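PDB 1WDU: TRAS1 ORF2p from Bombyx mori, which probably nicks telomeric DNA through its N-terminal endonuclease domain, the part crystallised here, so that a telomere-specific non-LTR retrotransposon can insert. Local coordinates for residues A[113-118]-A[239-244]; A[145-150]-A[213-218]. The protein carries 1 engineered substitution. One frame throughout, in Å; residues are numbered along the deposited sequence.

Interaction 1 joins the two sheets of the endonuclease sandwich, and interaction 2 fastens a loop onto the end of one of them. Their centres lie about 10 Å apart, on the same side of the chain's centre, and along the sequence interaction 2 is nested within the loop that interaction 1 closes. Strands 116-123 and 149-154 run parallel side by side and link the two: Thr118 N lies 2.9 Å from Arg148 O and Thr118 O 3.2 Å from Ile150 N, both probable hydrogen bonds. Between the sheets, Ile117 CD1 meets Met216 CE at 3.4 Å, while Ile150 also packs on Phe239 and Ile241, so one apolar layer serves both contacts.

Interaction 1 (A[113-118]-A[239-244]); sequences RAWEIT and FNIRLQ
The buried indole of Trp115 reaches across to a backbone carbonyl with an almost straight bond: NE1 donates to Arg242 O at 3.1 Å with an N-H...O angle of 176°. The oxygen lies in the ring plane, 2° out of it. The Ile117 methyl CD1 sits over the centre of one ring face and the Ala114 methyl off-centre over the opposite one, so bond and methyls together help fix how the indole is turned. The end of Leu243 lies by the pyrrole side, and Trp115 CZ2 meets Ile241 CG2 obliquely at 3.7 Å. In the four-layered alpha/beta sandwich of the DNase I-like fold, this ties the chain leading into strand 116-123 to the chain leaving strand 237-241 in the other sheet. With an alanine in place of Trp115 the indole N-H is gone, and Arg242 O would probably lose this partner while a gap opened beside Ile241 CG2, under Ile117 CD1 and next to Leu243. Ile117 and Ile241 approach tip to tip, CD1 to CG2 at 3.7 Å; the latter methyl, anti to the Ile241 backbone N, also reaches Trp115. The Arg242 side chain turns away to a salt bridge with Asp221, while Tyr20 meets the Trp115 ring edge-to-face.

Interaction 2 (A[145-150]-A[213-218]); sequences GPKRLI and TEDMLD
Thr213 meets Leu149 through two hydrogen bonds: its N donates to Leu149 O at 3.1 Å, and its OG1 takes the Leu149 N-H at 3.1 Å with an angle of 175°. The hydroxyl thus stands in for the backbone carbonyl that would continue the antiparallel pairing of strands 149-154 and 204-212, while Thr213 O turns to Met216 N in the short 3-10 segment 214-216. With chi1 at 46°, OG1 lies between the Thr213 backbone N and carbonyl carbon, and CG2 packs on Leu149 CB at 3.4 Å. This inner part is closely packed: Met216 brings CE to Ile150 CD1 at 3.5 Å, the side chains crossing at about a right angle. The outer side is looser. Pro146 and Lys147 are exposed, the lysine chain leads away, and the Arg148 guanidinium meets Asp215 by charge alone, OD1 lying over one face 3.5 Å from NE with no guanidinium N-H aimed at it. Between the two sides the Asp215 carboxylate is the bonded hinge: Arg148 N meets the syn lone pair of Asp215 OD2 at 2.9 Å. Thr213 OG1 accepts from Leu149 N and donates to OD2 from above the carboxylate plane, so these bonds probably reinforce each other and help stabilise the anion.

Interaction 1 (A[113-118]-A[239-244])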
# COMPACT_ATOMS: atom_id res chain seq x y z
N ARG A 113 12.41 18.20 3.84
CA ARG A 113 13.55 18.88 3.23
C ARG A 113 14.26 17.92 2.28
O ARG A 113 14.70 18.30 1.19
CB ARG A 113 14.56 19.34 4.30
CG ARG A 113 14.41 20.79 4.79
CD ARG A 113 13.38 20.93 5.89
NE ARG A 113 13.74 21.99 6.84
CZ ARG A 113 13.06 22.27 7.95
NH1 ARG A 113 11.98 21.56 8.26
NH2 ARG A 113 13.47 23.23 8.76
N ALA A 114 14.37 16.67 2.73
CA ALA A 114 15.04 15.61 1.98
C ALA A 114 14.41 15.23 0.65
O ALA A 114 15.12 14.93 -0.31
CB ALA A 114 15.15 14.38 2.87
N TRP A 115 13.08 15.22 0.58
CA TRP A 115 12.40 14.83 -0.65
C TRP A 115 10.89 15.03 -0.63
O TRP A 115 10.32 15.51 0.35
CB TRP A 115 12.69 13.36 -0.97
CG TRP A 115 12.70 12.43 0.24
CD1 TRP A 115 13.72 11.61 0.63
CD2 TRP A 115 11.63 12.20 1.18
NE1 TRP A 115 13.36 10.90 1.75
CE2 TRP A 115 12.08 11.24 2.10
CE3 TRP A 115 10.33 12.72 1.32
CZ2 TRP A 115 11.29 10.78 3.17
CZ3 TRP A 115 9.54 12.27 2.38
CH2 TRP A 115 10.02 11.31 3.29
N GLU A 116 10.25 14.66 -1.73
CA GLU A 116 8.80 14.73 -1.86
C GLU A 116 8.39 13.42 -2.53
O GLU A 116 8.80 13.14 -3.66
CB GLU A 116 8.37 15.92 -2.72
CG GLU A 116 6.89 16.23 -2.60
CD GLU A 116 6.49 17.50 -3.33
OE1 GLU A 116 7.26 18.48 -3.27
OE2 GLU A 116 5.39 17.52 -3.94
N ILE A 117 7.59 12.63 -1.82
CA ILE A 117 7.16 11.33 -2.33
C ILE A 117 5.65 11.17 -2.50
O ILE A 117 4.87 11.49 -1.60
CB ILE A 117 7.68 10.21 -1.39
CG1 ILE A 117 9.21 10.26 -1.34
CG2 ILE A 117 7.19 8.85 -1.85
CD1 ILE A 117 9.83 9.21 -0.46
N THR A 118 5.24 10.68 -3.66
CA THR A 118 3.84 10.44 -3.95
C THR A 118 3.55 9.01 -3.49
O THR A 118 4.18 8.06 -3.96
CB THR A 118 3.54 10.58 -5.45
OG1 THR A 118 3.94 11.88 -5.90
CG2 THR A 118 2.05 10.39 -5.74
N PHE A 239 8.21 -1.49 6.00
CA PHE A 239 9.43 -1.10 5.30
C PHE A 239 9.78 0.33 5.67
O PHE A 239 8.95 1.05 6.22
CB PHE A 239 9.28 -1.28 3.77
CG PHE A 239 8.29 -0.35 3.13
CD1 PHE A 239 6.96 -0.73 2.99
CD2 PHE A 239 8.70 0.89 2.64
CE1 PHE A 239 6.03 0.12 2.37
CE2 PHE A 239 7.78 1.76 2.02
CZ PHE A 239 6.45 1.37 1.88
N ASN A 240 11.00 0.76 5.36
CA ASN A 240 11.45 2.10 5.70
C ASN A 240 11.82 2.98 4.52
O ASN A 240 12.22 2.50 3.46
CB ASN A 240 12.67 2.03 6.62
CG ASN A 240 12.53 1.01 7.72
OD1 ASN A 240 11.73 1.19 8.65
ND2 ASN A 240 13.29 -0.07 7.62
N ILE A 241 11.70 4.29 4.73
CA ILE A 241 12.09 5.28 3.74
C ILE A 241 13.14 6.15 4.43
O ILE A 241 12.83 6.83 5.42
CB ILE A 241 10.91 6.18 3.31
CG1 ILE A 241 9.78 5.33 2.73
CG2 ILE A 241 11.39 7.18 2.27
CD1 ILE A 241 8.57 6.13 2.31
N ARG A 242 14.37 6.10 3.93
CA ARG A 242 15.48 6.86 4.51
C ARG A 242 16.00 7.96 3.59
O ARG A 242 15.23 8.78 3.09
CB ARG A 242 16.63 5.91 4.85
CG ARG A 242 16.32 4.90 5.94
CD ARG A 242 17.41 3.85 6.02
NE ARG A 242 17.10 2.78 6.97
CZ ARG A 242 17.05 2.95 8.28
NH1 ARG A 242 17.28 4.14 8.82
NH2 ARG A 242 16.77 1.91 9.07
N LEU A 243 17.32 7.97 3.39
CA LEU A 243 17.99 8.95 2.53
C LEU A 243 19.29 8.42 1.91
O LEU A 243 19.59 8.72 0.75
CB LEU A 243 18.27 10.22 3.33
CG LEU A 243 17.05 11.13 3.50
CD1 LEU A 243 17.33 12.22 4.53
CD2 LEU A 243 16.72 11.73 2.15
N GLN A 244 20.05 7.64 2.68
CA GLN A 244 21.31 7.06 2.23
C GLN A 244 22.02 7.88 1.16
O GLN A 244 21.93 7.57 -0.03
CB GLN A 244 21.07 5.63 1.72

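Interaction 2 (A[145-150]-A[213-218])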
# COMPACT_ATOMS: atom_id res chain seq x y z
N GLY A 145 4.56 12.28 -12.75
CA GLY A 145 5.99 12.16 -12.93
C GLY A 145 6.48 10.72 -12.80
O GLY A 145 5.82 9.90 -12.15
N PRO A 146 7.62 10.39 -13.42
CA PRO A 146 8.22 9.04 -13.39
C PRO A 146 9.19 8.81 -12.23
O PRO A 146 10.01 7.89 -12.28
CB PRO A 146 8.93 8.98 -14.73
CG PRO A 146 9.49 10.36 -14.83
CD PRO A 146 8.30 11.23 -14.42
N LYS A 147 9.09 9.64 -11.20
CA LYS A 147 9.97 9.50 -10.04
C LYS A 147 9.22 9.70 -8.72
O LYS A 147 8.12 10.24 -8.70
CB LYS A 147 11.11 10.53 -10.11
CG LYS A 147 12.12 10.30 -11.22
CD LYS A 147 13.24 11.33 -11.17
CE LYS A 147 12.72 12.75 -11.40
NZ LYS A 147 13.80 13.78 -11.39
N ARG A 148 9.84 9.25 -7.63
CA ARG A 148 9.26 9.41 -6.31
C ARG A 148 7.87 8.77 -6.15
O ARG A 148 6.98 9.36 -5.55
CB ARG A 148 9.16 10.90 -5.98
CG ARG A 148 10.48 11.64 -6.13
CD ARG A 148 11.47 11.17 -5.08
NE ARG A 148 12.82 11.59 -5.41
CZ ARG A 148 13.88 11.33 -4.65
NH1 ARG A 148 13.72 10.66 -3.52
NH2 ARG A 148 15.09 11.73 -5.02
N LEU A 149 7.69 7.57 -6.68
CA LEU A 149 6.41 6.90 -6.56
C LEU A 149 6.54 5.61 -5.75
O LEU A 149 7.49 4.85 -5.93
CB LEU A 149 5.83 6.56 -7.94
CG LEU A 149 5.52 7.67 -8.95
CD1 LEU A 149 4.77 7.06 -10.13
CD2 LEU A 149 4.69 8.76 -8.31
N ILE A 150 5.58 5.37 -4.85
CA ILE A 150 5.53 4.15 -4.04
C ILE A 150 4.07 3.70 -3.99
O ILE A 150 3.19 4.47 -3.61
CB ILE A 150 6.00 4.36 -2.57
CG1 ILE A 150 7.42 4.91 -2.52
CG2 ILE A 150 5.95 3.02 -1.84
CD1 ILE A 150 7.91 5.18 -1.09
N THR A 213 9.03 3.48 -8.20
CA THR A 213 9.83 3.94 -9.33
C THR A 213 11.28 3.56 -9.00
O THR A 213 11.62 3.34 -7.84
CB THR A 213 9.74 5.46 -9.48
OG1 THR A 213 9.89 6.07 -8.19
CG2 THR A 213 8.40 5.86 -10.08
N GLU A 214 12.12 3.47 -10.02
CA GLU A 214 13.53 3.08 -9.85
C GLU A 214 14.26 3.92 -8.80
O GLU A 214 14.95 3.38 -7.93
CB GLU A 214 14.26 3.17 -11.19
CG GLU A 214 15.77 2.90 -11.16
CD GLU A 214 16.10 1.45 -10.87
OE1 GLU A 214 15.56 0.56 -11.57
OE2 GLU A 214 16.91 1.19 -9.95
N ASP A 215 14.11 5.24 -8.88
CA ASP A 215 14.77 6.16 -7.96
C ASP A 215 14.48 5.92 -6.48
O ASP A 215 15.23 6.37 -5.62
CB ASP A 215 14.40 7.61 -8.32
CG ASP A 215 12.97 7.98 -7.91
OD1 ASP A 215 12.77 8.38 -6.74
OD2 ASP A 215 12.06 7.86 -8.76
N MET A 216 13.40 5.21 -6.17
CA MET A 216 13.06 4.95 -4.77
C MET A 216 13.94 3.87 -4.17
O MET A 216 14.18 3.87 -2.96
CB MET A 216 11.58 4.58 -4.63
CG MET A 216 10.67 5.78 -4.80
SD MET A 216 11.23 7.16 -3.77
CE MET A 216 11.03 6.44 -2.12
N LEU A 217 14.40 2.94 -5.00
CA LEU A 217 15.31 1.92 -4.50
C LEU A 217 16.51 2.77 -4.08
O LEU A 217 16.88 3.69 -4.80
CB LEU A 217 15.71 0.97 -5.63
CG LEU A 217 14.77 -0.19 -5.98
CD1 LEU A 217 13.35 0.27 -6.07
CD2 LEU A 217 15.22 -0.82 -7.29
N ASP A 218 17.08 2.48 -2.92
CA ASP A 218 18.22 3.22 -2.35
C ASP A 218 17.72 4.10 -1.21
O ASP A 218 18.50 4.62 -0.41
CB ASP A 218 18.92 4.12 -3.38
CG ASP A 218 19.87 3.36 -4.29
OD1 ASP A 218 20.61 4.01 -5.06
OD2 ASP A 218 19.89 2.11 -4.23